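Local coordinates for major capsid protein (Faustovirus, PDB 5J7O) that builds the protein shell of a large double-stranded DNA virus as its double jelly-roll major capsid protein, probably as a trimeric capsomer, at residues R419-Q424 / I610-C615; V444-L449 / A566-F571; V529-I534 / R590-E595. All blocks are in the same frame, centred on the assembly; numbering follows the deposited sequence.

Contact 1: residues R419-Q424 / I610-C615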
loop_
_atom_site.group_PDB
_atom_site.type_symbol
_atom_site.label_atom_id
_atom_site.label_comp_id
_atom_site.label_asym_id
_atom_site.label_seq_id
_atom_site.Cartn_x
_atom_site.Cartn_y
_atom_site.Cartn_z
ATOM N N ARG B 419 6.329 16.376 26.960
ATOM C CA ARG B 419 6.984 16.757 25.716
ATOM C C ARG B 419 6.218 17.915 25.098
ATOM O O ARG B 419 4.988 17.861 24.984
ATOM C CB ARG B 419 7.060 15.583 24.737
ATOM C CG ARG B 419 8.381 14.823 24.761
ATOM C CD ARG B 419 8.483 13.888 25.955
ATOM N NE ARG B 419 9.597 12.953 25.812
ATOM C CZ ARG B 419 9.770 11.873 26.567
ATOM N NH1 ARG B 419 8.898 11.584 27.524
ATOM N NH2 ARG B 419 10.812 11.078 26.363
ATOM N N VAL B 420 6.943 18.956 24.701
ATOM C CA VAL B 420 6.339 20.181 24.200
ATOM C C VAL B 420 6.933 20.521 22.840
ATOM O O VAL B 420 8.103 20.237 22.561
ATOM C CB VAL B 420 6.531 21.354 25.184
ATOM C CG1 VAL B 420 5.577 21.218 26.359
ATOM C CG2 VAL B 420 7.971 21.403 25.670
ATOM N N TYR B 421 6.115 21.135 21.991
ATOM C CA TYR B 421 6.569 21.578 20.683
ATOM C C TYR B 421 7.296 22.911 20.801
ATOM O O TYR B 421 6.921 23.773 21.599
ATOM C CB TYR B 421 5.390 21.713 19.720
ATOM C CG TYR B 421 4.643 20.423 19.469
ATOM C CD1 TYR B 421 5.068 19.532 18.493
ATOM C CD2 TYR B 421 3.511 20.102 20.203
ATOM C CE1 TYR B 421 4.388 18.352 18.259
ATOM C CE2 TYR B 421 2.824 18.925 19.975
ATOM C CZ TYR B 421 3.266 18.053 19.003
ATOM O OH TYR B 421 2.584 16.881 18.773
ATOM N N ARG B 422 8.345 23.074 19.996
ATOM C CA ARG B 422 9.114 24.314 19.954
ATOM C C ARG B 422 9.501 24.568 18.503
ATOM O O ARG B 422 10.395 23.903 17.969
ATOM C CB ARG B 422 10.340 24.238 20.860
ATOM C CG ARG B 422 10.099 24.816 22.241
ATOM C CD ARG B 422 9.866 26.315 22.143
ATOM N NE ARG B 422 9.486 26.928 23.412
ATOM C CZ ARG B 422 9.592 28.228 23.666
ATOM N NH1 ARG B 422 10.083 29.046 22.744
ATOM N NH2 ARG B 422 9.221 28.713 24.843
ATOM N N GLU B 423 8.836 25.536 17.879
ATOM C CA GLU B 423 8.883 25.742 16.439
ATOM C C GLU B 423 9.540 27.073 16.099
ATOM O O GLU B 423 9.366 28.065 16.814
ATOM C CB GLU B 423 7.466 25.685 15.852
ATOM C CG GLU B 423 7.275 26.420 14.533
ATOM C CD GLU B 423 5.838 26.378 14.048
ATOM O OE1 GLU B 423 5.147 25.374 14.323
ATOM O OE2 GLU B 423 5.398 27.351 13.399
ATOM N N GLN B 424 10.306 27.082 15.006
ATOM C CA GLN B 424 10.863 28.297 14.431
ATOM C C GLN B 424 10.817 28.198 12.914
ATOM O O GLN B 424 11.168 27.162 12.341
ATOM C CB GLN B 424 12.304 28.545 14.888
ATOM C CG GLN B 424 13.078 29.506 13.994
ATOM C CD GLN B 424 14.462 29.824 14.522
ATOM O OE1 GLN B 424 14.624 30.221 15.676
ATOM N NE2 GLN B 424 15.473 29.652 13.675
ATOM N N ILE B 610 11.789 25.476 8.247
ATOM C CA ILE B 610 10.888 25.114 9.333
ATOM C C ILE B 610 11.604 24.129 10.245
ATOM O O ILE B 610 12.050 23.065 9.796
ATOM C CB ILE B 610 9.578 24.521 8.794
ATOM C CG1 ILE B 610 8.920 25.502 7.820
ATOM C CG2 ILE B 610 8.637 24.177 9.936
ATOM C CD1 ILE B 610 7.737 24.926 7.080
ATOM N N SER B 611 11.718 24.481 11.524
ATOM C CA SER B 611 12.382 23.647 12.522
ATOM C C SER B 611 11.466 23.525 13.732
ATOM O O SER B 611 11.206 24.516 14.422
ATOM C CB SER B 611 13.736 24.233 12.919
ATOM O OG SER B 611 14.241 23.608 14.086
ATOM N N ILE B 612 10.983 22.313 13.989
ATOM C CA ILE B 612 10.048 22.039 15.074
ATOM C C ILE B 612 10.666 20.958 15.949
ATOM O O ILE B 612 10.719 19.786 15.555
ATOM C CB ILE B 612 8.674 21.603 14.553
ATOM C CG1 ILE B 612 8.083 22.691 13.656
ATOM C CG2 ILE B 612 7.739 21.289 15.711
ATOM C CD1 ILE B 612 6.801 22.287 12.988
ATOM N N ALA B 613 11.126 21.344 17.131
ATOM C CA ALA B 613 11.770 20.419 18.049
ATOM C C ALA B 613 10.784 19.924 19.098
ATOM O O ALA B 613 9.857 20.633 19.495
ATOM C CB ALA B 613 12.963 21.076 18.740
ATOM N N LYS B 614 10.997 18.688 19.540
ATOM C CA LYS B 614 10.256 18.102 20.648
ATOM C C LYS B 614 11.153 18.141 21.879
ATOM O O LYS B 614 12.148 17.411 21.954
ATOM C CB LYS B 614 9.817 16.676 20.324
ATOM C CG LYS B 614 8.768 16.590 19.230
ATOM C CD LYS B 614 7.485 17.284 19.650
ATOM C CE LYS B 614 6.857 16.599 20.850
ATOM N NZ LYS B 614 6.550 15.170 20.570
ATOM N N CYS B 615 10.807 18.995 22.834
ATOM C CA CYS B 615 11.621 19.208 24.020
ATOM C C CYS B 615 11.031 18.481 25.222
ATOM O O CYS B 615 9.876 18.051 25.218
ATOM C CB CYS B 615 11.752 20.703 24.322
ATOM S SG CYS B 615 12.512 21.665 22.993
#
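Tyr421 and Lys614 face each other as a non-hydrogen-bonded pair of two antiparallel strands, and their side chains run alongside one another in the same direction. The lysine chain folds back on itself, with chi2, chi3 and chi4 all near -60°, which lays its methylenes on the tyrosine: CD sits 3.5 Å from Tyr421 CD1, and CE rides over the ring face toward its rim, 4.2 Å from the centroid of the Tyr421 ring, in a CH-pi contact. Ile612 CG2 meets the same ring at its edge. On this face Glu423 also lies beside Ile612; its CB packs 3.8 Å from Ile612 CG1, and the extended chain carries OE1 past the isoleucine tip to Thr202.

The other face pairs Val420 with Cys615 and Arg422 with Ala613. Cys615 SG turns back along the strand and touches Arg422 CB at 4.0 Å, while Val420 CG2 reaches Cys615 CB at 4.1 Å. Six backbone bonds tie the strands, two each for the pairs Val420-Cys615, Arg422-Ala613 and Gln424-Ser611; Ala613 N to Arg422 O is 2.8 Å.

The polar ends are fixed from outside. Tyr421 OH bonds Leu300 O, Ser611 OG bonds Gln437, Gln424 is held by Leu436 and Ser438, and the Arg419 guanidinium bridges to Glu445.

Strand 415-428 is an outermost strand of its four-stranded antiparallel sheet within this chain, consistent with one of the two facing sheets of a jelly-roll, and strand 607-620 separates it from strand 444-453. Helix 203-212 covers the Tyr421 and Ile612 face through Leu204 and Ala205, whereas Trp442 and Leu440 pack on the Val420 and Ala613 face.

Contact 2: residues V444-L449 / A566-F571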
loop_
_atom_site.group_PDB
_atom_site.type_symbol
_atom_site.label_atom_id
_atom_site.label_comp_id
_atom_site.label_asym_id
_atom_site.label_seq_id
_atom_site.Cartn_x
_atom_site.Cartn_y
_atom_site.Cartn_z
ATOM N N VAL B 444 16.376 18.705 24.025
ATOM C CA VAL B 444 15.721 18.377 22.765
ATOM C C VAL B 444 15.928 16.898 22.474
ATOM O O VAL B 444 17.065 16.411 22.470
ATOM C CB VAL B 444 16.257 19.241 21.611
ATOM C CG1 VAL B 444 15.588 18.848 20.304
ATOM C CG2 VAL B 444 16.038 20.717 21.909
ATOM N N GLU B 445 14.826 16.186 22.232
ATOM C CA GLU B 445 14.906 14.793 21.806
ATOM C C GLU B 445 15.220 14.691 20.318
ATOM O O GLU B 445 16.134 13.963 19.915
ATOM C CB GLU B 445 13.597 14.068 22.118
ATOM C CG GLU B 445 13.378 13.739 23.580
ATOM C CD GLU B 445 12.141 12.890 23.794
ATOM O OE1 GLU B 445 11.049 13.304 23.349
ATOM O OE2 GLU B 445 12.262 11.800 24.392
ATOM N N PHE B 446 14.464 15.407 19.491
ATOM C CA PHE B 446 14.676 15.403 18.050
ATOM C C PHE B 446 14.024 16.645 17.458
ATOM O O PHE B 446 13.326 17.393 18.147
ATOM C CB PHE B 446 14.134 14.124 17.403
ATOM C CG PHE B 446 12.809 13.678 17.951
ATOM C CD1 PHE B 446 12.748 12.751 18.979
ATOM C CD2 PHE B 446 11.625 14.176 17.434
ATOM C CE1 PHE B 446 11.532 12.335 19.486
ATOM C CE2 PHE B 446 10.405 13.761 17.936
ATOM C CZ PHE B 446 10.360 12.840 18.963
ATOM N N ILE B 447 14.269 16.858 16.166
ATOM C CA ILE B 447 13.823 18.057 15.464
ATOM C C ILE B 447 13.316 17.664 14.082
ATOM O O ILE B 447 14.035 17.012 13.316
ATOM C CB ILE B 447 14.953 19.101 15.333
ATOM C CG1 ILE B 447 15.469 19.524 16.710
ATOM C CG2 ILE B 447 14.477 20.312 14.543
ATOM C CD1 ILE B 447 16.633 20.492 16.660
ATOM N N TYR B 448 12.086 18.062 13.761
ATOM C CA TYR B 448 11.587 17.953 12.397
ATOM C C TYR B 448 12.080 19.151 11.592
ATOM O O TYR B 448 11.989 20.293 12.052
ATOM C CB TYR B 448 10.059 17.898 12.374
ATOM C CG TYR B 448 9.432 16.864 13.285
ATOM C CD1 TYR B 448 8.860 17.236 14.495
ATOM C CD2 TYR B 448 9.392 15.521 12.928
ATOM C CE1 TYR B 448 8.275 16.301 15.329
ATOM C CE2 TYR B 448 8.811 14.577 13.758
ATOM C CZ TYR B 448 8.253 14.973 14.956
ATOM O OH TYR B 448 7.672 14.042 15.786
ATOM N N LEU B 449 12.602 18.895 10.393
ATOM C CA LEU B 449 13.227 19.939 9.591
ATOM C C LEU B 449 12.671 19.937 8.174
ATOM O O LEU B 449 12.325 18.888 7.621
ATOM C CB LEU B 449 14.753 19.772 9.548
ATOM C CG LEU B 449 15.536 20.870 8.821
ATOM C CD1 LEU B 449 15.357 22.211 9.519
ATOM C CD2 LEU B 449 17.010 20.511 8.704
ATOM N N ALA B 566 11.264 16.049 4.045
ATOM C CA ALA B 566 11.062 15.883 5.478
ATOM C C ALA B 566 12.306 15.253 6.092
ATOM O O ALA B 566 12.661 14.117 5.762
ATOM C CB ALA B 566 9.828 15.025 5.752
ATOM N N LEU B 567 12.960 15.987 6.988
ATOM C CA LEU B 567 14.182 15.529 7.631
ATOM C C LEU B 567 13.965 15.401 9.132
ATOM O O LEU B 567 13.205 16.163 9.737
ATOM C CB LEU B 567 15.357 16.474 7.343
ATOM C CG LEU B 567 16.064 16.295 5.994
ATOM C CD1 LEU B 567 15.196 16.752 4.827
ATOM C CD2 LEU B 567 17.393 17.024 5.987
ATOM N N PHE B 568 14.649 14.425 9.727
ATOM C CA PHE B 568 14.469 14.059 11.129
ATOM C C PHE B 568 15.838 14.037 11.795
ATOM O O PHE B 568 16.632 13.121 11.554
ATOM C CB PHE B 568 13.771 12.700 11.243
ATOM C CG PHE B 568 13.372 12.324 12.642
ATOM C CD1 PHE B 568 14.241 11.619 13.460
ATOM C CD2 PHE B 568 12.118 12.654 13.134
ATOM C CE1 PHE B 568 13.875 11.264 14.743
ATOM C CE2 PHE B 568 11.747 12.299 14.419
ATOM C CZ PHE B 568 12.627 11.604 15.223
ATOM N N LEU B 569 16.120 15.043 12.623
ATOM C CA LEU B 569 17.391 15.143 13.334
ATOM C C LEU B 569 17.221 14.511 14.712
ATOM O O LEU B 569 16.602 15.105 15.598
ATOM C CB LEU B 569 17.833 16.599 13.456
ATOM C CG LEU B 569 17.647 17.544 12.264
ATOM C CD1 LEU B 569 18.098 18.950 12.631
ATOM C CD2 LEU B 569 18.397 17.050 11.044
ATOM N N ASN B 570 17.785 13.322 14.901
ATOM C CA ASN B 570 17.552 12.533 16.103
ATOM C C ASN B 570 18.692 12.699 17.101
ATOM O O ASN B 570 19.866 12.759 16.722
ATOM C CB ASN B 570 17.383 11.053 15.751
ATOM C CG ASN B 570 17.040 10.204 16.957
ATOM O OD1 ASN B 570 16.576 10.709 17.979
ATOM N ND2 ASN B 570 17.264 8.900 16.843
ATOM N N PHE B 571 18.334 12.761 18.387
ATOM C CA PHE B 571 19.307 12.863 19.467
ATOM C C PHE B 571 19.023 11.881 20.599
ATOM O O PHE B 571 19.695 11.939 21.637
ATOM C CB PHE B 571 19.354 14.291 20.021
ATOM C CG PHE B 571 19.516 15.342 18.964
ATOM C CD1 PHE B 571 20.757 15.594 18.404
ATOM C CD2 PHE B 571 18.426 16.079 18.531
ATOM C CE1 PHE B 571 20.908 16.564 17.432
ATOM C CE2 PHE B 571 18.572 17.049 17.560
ATOM C CZ PHE B 571 19.814 17.291 17.009
#
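Strands 446-449 and 567-570 run antiparallel, their short axes 4.7 Å apart, joined by two backbone bonds at each of the pairs Ile447-Leu569 and Leu449-Leu567 and by Phe571 N to Glu445 O at the corner residue Glu445. One face is aromatic. Phe568 CZ lies over the face of the Phe446 ring, 3.4 Å from Phe446 CG; the planes are 28° apart, but the rings are displaced so that mainly the CZ end of Phe568 lies over Phe446. Phe446 gets there through a chi1 of 41°, which wedges CG between its own backbone N and carbonyl carbon. Tyr448 comes to the edge of Phe568, CE2 to CE2 at 3.8 Å, with the planes of the two rings inclined at 69°.

Aliphatic side chains line the other face, joined near the corner by the Phe571 ring. Leu449 CB meets Leu567 CB at 4.0 Å, Ile447 CB touches Leu569 CD1, and Ile447 CD1 reaches the edge of the Phe571 ring at CE2, 4.1 Å away.

Phe212 of helix 203-212 adds a fourth ring beside Tyr448 and Phe568, and Ile549 of helix 542-552 packs on Phe568. Beneath the leucines lies strand 526-531, through Val527 and Val529, as expected for the two packed sheets of a jelly-roll.

Contact 3: residues V529-I534 / R590-E595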
loop_
_atom_site.group_PDB
_atom_site.type_symbol
_atom_site.label_atom_id
_atom_site.label_comp_id
_atom_site.label_asym_id
_atom_site.label_seq_id
_atom_site.Cartn_x
_atom_site.Cartn_y
_atom_site.Cartn_z
ATOM N N VAL B 529 24.529 20.044 12.102
ATOM C CA VAL B 529 24.008 20.450 13.403
ATOM C C VAL B 529 25.185 20.800 14.301
ATOM O O VAL B 529 26.007 19.934 14.625
ATOM C CB VAL B 529 23.137 19.353 14.037
ATOM C CG1 VAL B 529 22.649 19.797 15.400
ATOM C CG2 VAL B 529 21.963 19.020 13.126
ATOM N N LYS B 530 25.258 22.066 14.708
ATOM C CA LYS B 530 26.361 22.584 15.508
ATOM C C LYS B 530 25.788 23.322 16.709
ATOM O O LYS B 530 25.004 24.261 16.543
ATOM C CB LYS B 530 27.248 23.513 14.674
ATOM C CG LYS B 530 28.388 24.158 15.436
ATOM C CD LYS B 530 29.148 25.124 14.544
ATOM C CE LYS B 530 30.329 25.739 15.270
ATOM N NZ LYS B 530 31.096 26.659 14.385
ATOM N N ALA B 531 26.181 22.901 17.910
ATOM C CA ALA B 531 25.643 23.467 19.141
ATOM C C ALA B 531 26.770 23.692 20.136
ATOM O O ALA B 531 27.524 22.763 20.440
ATOM C CB ALA B 531 24.578 22.549 19.750
ATOM N N HIS B 532 26.868 24.922 20.649
ATOM C CA HIS B 532 27.908 25.302 21.608
ATOM C C HIS B 532 29.298 25.030 21.037
ATOM O O HIS B 532 30.196 24.556 21.737
ATOM C CB HIS B 532 27.712 24.585 22.947
ATOM C CG HIS B 532 28.291 25.312 24.121
ATOM N ND1 HIS B 532 27.849 26.555 24.521
ATOM C CD2 HIS B 532 29.267 24.962 24.993
ATOM C CE1 HIS B 532 28.532 26.943 25.583
ATOM N NE2 HIS B 532 29.399 25.995 25.889
ATOM N N GLY B 533 29.472 25.328 19.751
ATOM C CA GLY B 533 30.729 25.054 19.075
ATOM C C GLY B 533 31.088 23.590 19.021
ATOM O O GLY B 533 32.274 23.245 19.010
ATOM N N ILE B 534 30.090 22.712 18.989
ATOM C CA ILE B 534 30.301 21.273 19.013
ATOM C C ILE B 534 29.474 20.643 17.902
ATOM O O ILE B 534 28.308 21.000 17.702
ATOM C CB ILE B 534 29.938 20.674 20.388
ATOM C CG1 ILE B 534 30.965 21.121 21.430
ATOM C CG2 ILE B 534 29.848 19.156 20.318
ATOM C CD1 ILE B 534 30.539 20.892 22.853
ATOM N N ARG B 590 21.088 26.457 23.928
ATOM C CA ARG B 590 20.976 27.912 23.930
ATOM C C ARG B 590 21.812 28.577 22.842
ATOM O O ARG B 590 21.580 29.751 22.530
ATOM C CB ARG B 590 21.360 28.466 25.305
ATOM C CG ARG B 590 20.190 28.524 26.280
ATOM C CD ARG B 590 20.631 28.741 27.721
ATOM N NE ARG B 590 21.717 29.710 27.841
ATOM C CZ ARG B 590 22.932 29.410 28.286
ATOM N NH1 ARG B 590 23.212 28.170 28.664
ATOM N NH2 ARG B 590 23.866 30.349 28.365
ATOM N N GLU B 591 22.777 27.860 22.257
ATOM C CA GLU B 591 23.544 28.342 21.108
ATOM C C GLU B 591 23.558 27.230 20.055
ATOM O O GLU B 591 24.565 26.550 19.846
ATOM C CB GLU B 591 24.959 28.759 21.509
ATOM C CG GLU B 591 25.671 29.578 20.444
ATOM C CD GLU B 591 27.173 29.630 20.645
ATOM O OE1 GLU B 591 27.848 30.359 19.889
ATOM O OE2 GLU B 591 27.678 28.937 21.554
ATOM N N PHE B 592 22.423 27.060 19.382
ATOM C CA PHE B 592 22.153 25.907 18.534
ATOM C C PHE B 592 22.004 26.363 17.090
ATOM O O PHE B 592 21.271 27.318 16.811
ATOM C CB PHE B 592 20.882 25.197 19.009
ATOM C CG PHE B 592 20.699 23.819 18.448
ATOM C CD1 PHE B 592 20.110 23.633 17.209
ATOM C CD2 PHE B 592 21.089 22.708 19.174
ATOM C CE1 PHE B 592 19.931 22.362 16.698
ATOM C CE2 PHE B 592 20.912 21.436 18.670
ATOM C CZ PHE B 592 20.329 21.263 17.432
ATOM N N TYR B 593 22.682 25.674 16.171
ATOM C CA TYR B 593 22.689 26.060 14.766
ATOM C C TYR B 593 22.362 24.867 13.881
ATOM O O TYR B 593 22.918 23.779 14.064
ATOM C CB TYR B 593 24.044 26.647 14.357
ATOM C CG TYR B 593 24.287 28.037 14.894
ATOM C CD1 TYR B 593 24.805 28.226 16.167
ATOM C CD2 TYR B 593 23.997 29.159 14.129
ATOM C CE1 TYR B 593 25.028 29.495 16.664
ATOM C CE2 TYR B 593 24.216 30.430 14.617
ATOM C CZ TYR B 593 24.732 30.593 15.885
ATOM O OH TYR B 593 24.953 31.859 16.376
ATOM N N ILE B 594 21.459 25.081 12.927
ATOM C CA ILE B 594 21.189 24.137 11.849
ATOM C C ILE B 594 21.684 24.776 10.560
ATOM O O ILE B 594 21.204 25.847 10.166
ATOM C CB ILE B 594 19.697 23.786 11.753
ATOM C CG1 ILE B 594 19.230 23.067 13.020
ATOM C CG2 ILE B 594 19.428 22.934 10.521
ATOM C CD1 ILE B 594 17.753 22.734 13.022
ATOM N N GLU B 595 22.646 24.131 9.910
ATOM C CA GLU B 595 23.269 24.652 8.701
ATOM C C GLU B 595 22.817 23.829 7.505
ATOM O O GLU B 595 22.796 22.596 7.567
ATOM C CB GLU B 595 24.793 24.625 8.822
ATOM C CG GLU B 595 25.311 25.286 10.086
ATOM C CD GLU B 595 26.817 25.215 10.204
ATOM O OE1 GLU B 595 27.349 25.585 11.272
ATOM O OE2 GLU B 595 27.472 24.789 9.229
#
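Phe592 packs its ring obliquely against Val529 and Ala531 of the facing antiparallel strand, on the same face of the sheet. From CB, the chain leaves with CG anti to the backbone N (chi1 -165°), which swings the ring across toward the facing strand. CD2 meets Ala531 CB at 3.5 Å, and CE2 stands about 4.0 Å from both that methyl and Val529 CG1. At the tip, CZ comes to 3.4 Å from Val529 CG1.

A pair of backbone bonds joins Lys530 and Tyr593, Tyr593 N to Lys530 O being 2.7 Å, and His532 N bonds Glu591 O at 2.9 Å, where strand 526-531 turns back through His532 and Gly533, a two-residue hairpin close to type I', into strand 534-541. On the polar side the extended Lys530 chain crosses Glu595, with CD 3.8 Å from Glu595 OE1; Lys530 NZ stays 5.0 Å from that oxygen, and the carboxylate instead forms a salt bridge with Arg528.

The chemistry thus divides by face: buried apolar packing around Phe592, and polar and charged chains (Lys530, Tyr593, Glu595) on the partly exposed side. The Lys530-Glu595 attraction is probably weak, which leaves hydrophobic contact and backbone bonds as the main ties.

Contacts 1 and 2, with centres about 9 Å apart, belong to one four-stranded antiparallel sheet ordered 415-428, 607-620, 444-453, 567-570; the middle pair joins them, with Ile612 O probably bonded to Tyr448 N. Contact 3 lies in a second four-stranded sheet, its centre about 14 Å from contact 2 and 16 Å from contact 1. Ile594 CD1 packs on Leu569 CD1 and Ser611 OG, and Phe592 CE1 on Ile447 CD1, closing the two sheets face to face. Along the chain the order is 419-424, 444-449, 529-534, 566-571, 590-595, 610-615, so contact 1 brackets the rest and contacts 2 and 3 interleave. Such interleaving is consistent with one jelly-roll of the double jelly-roll capsid protein.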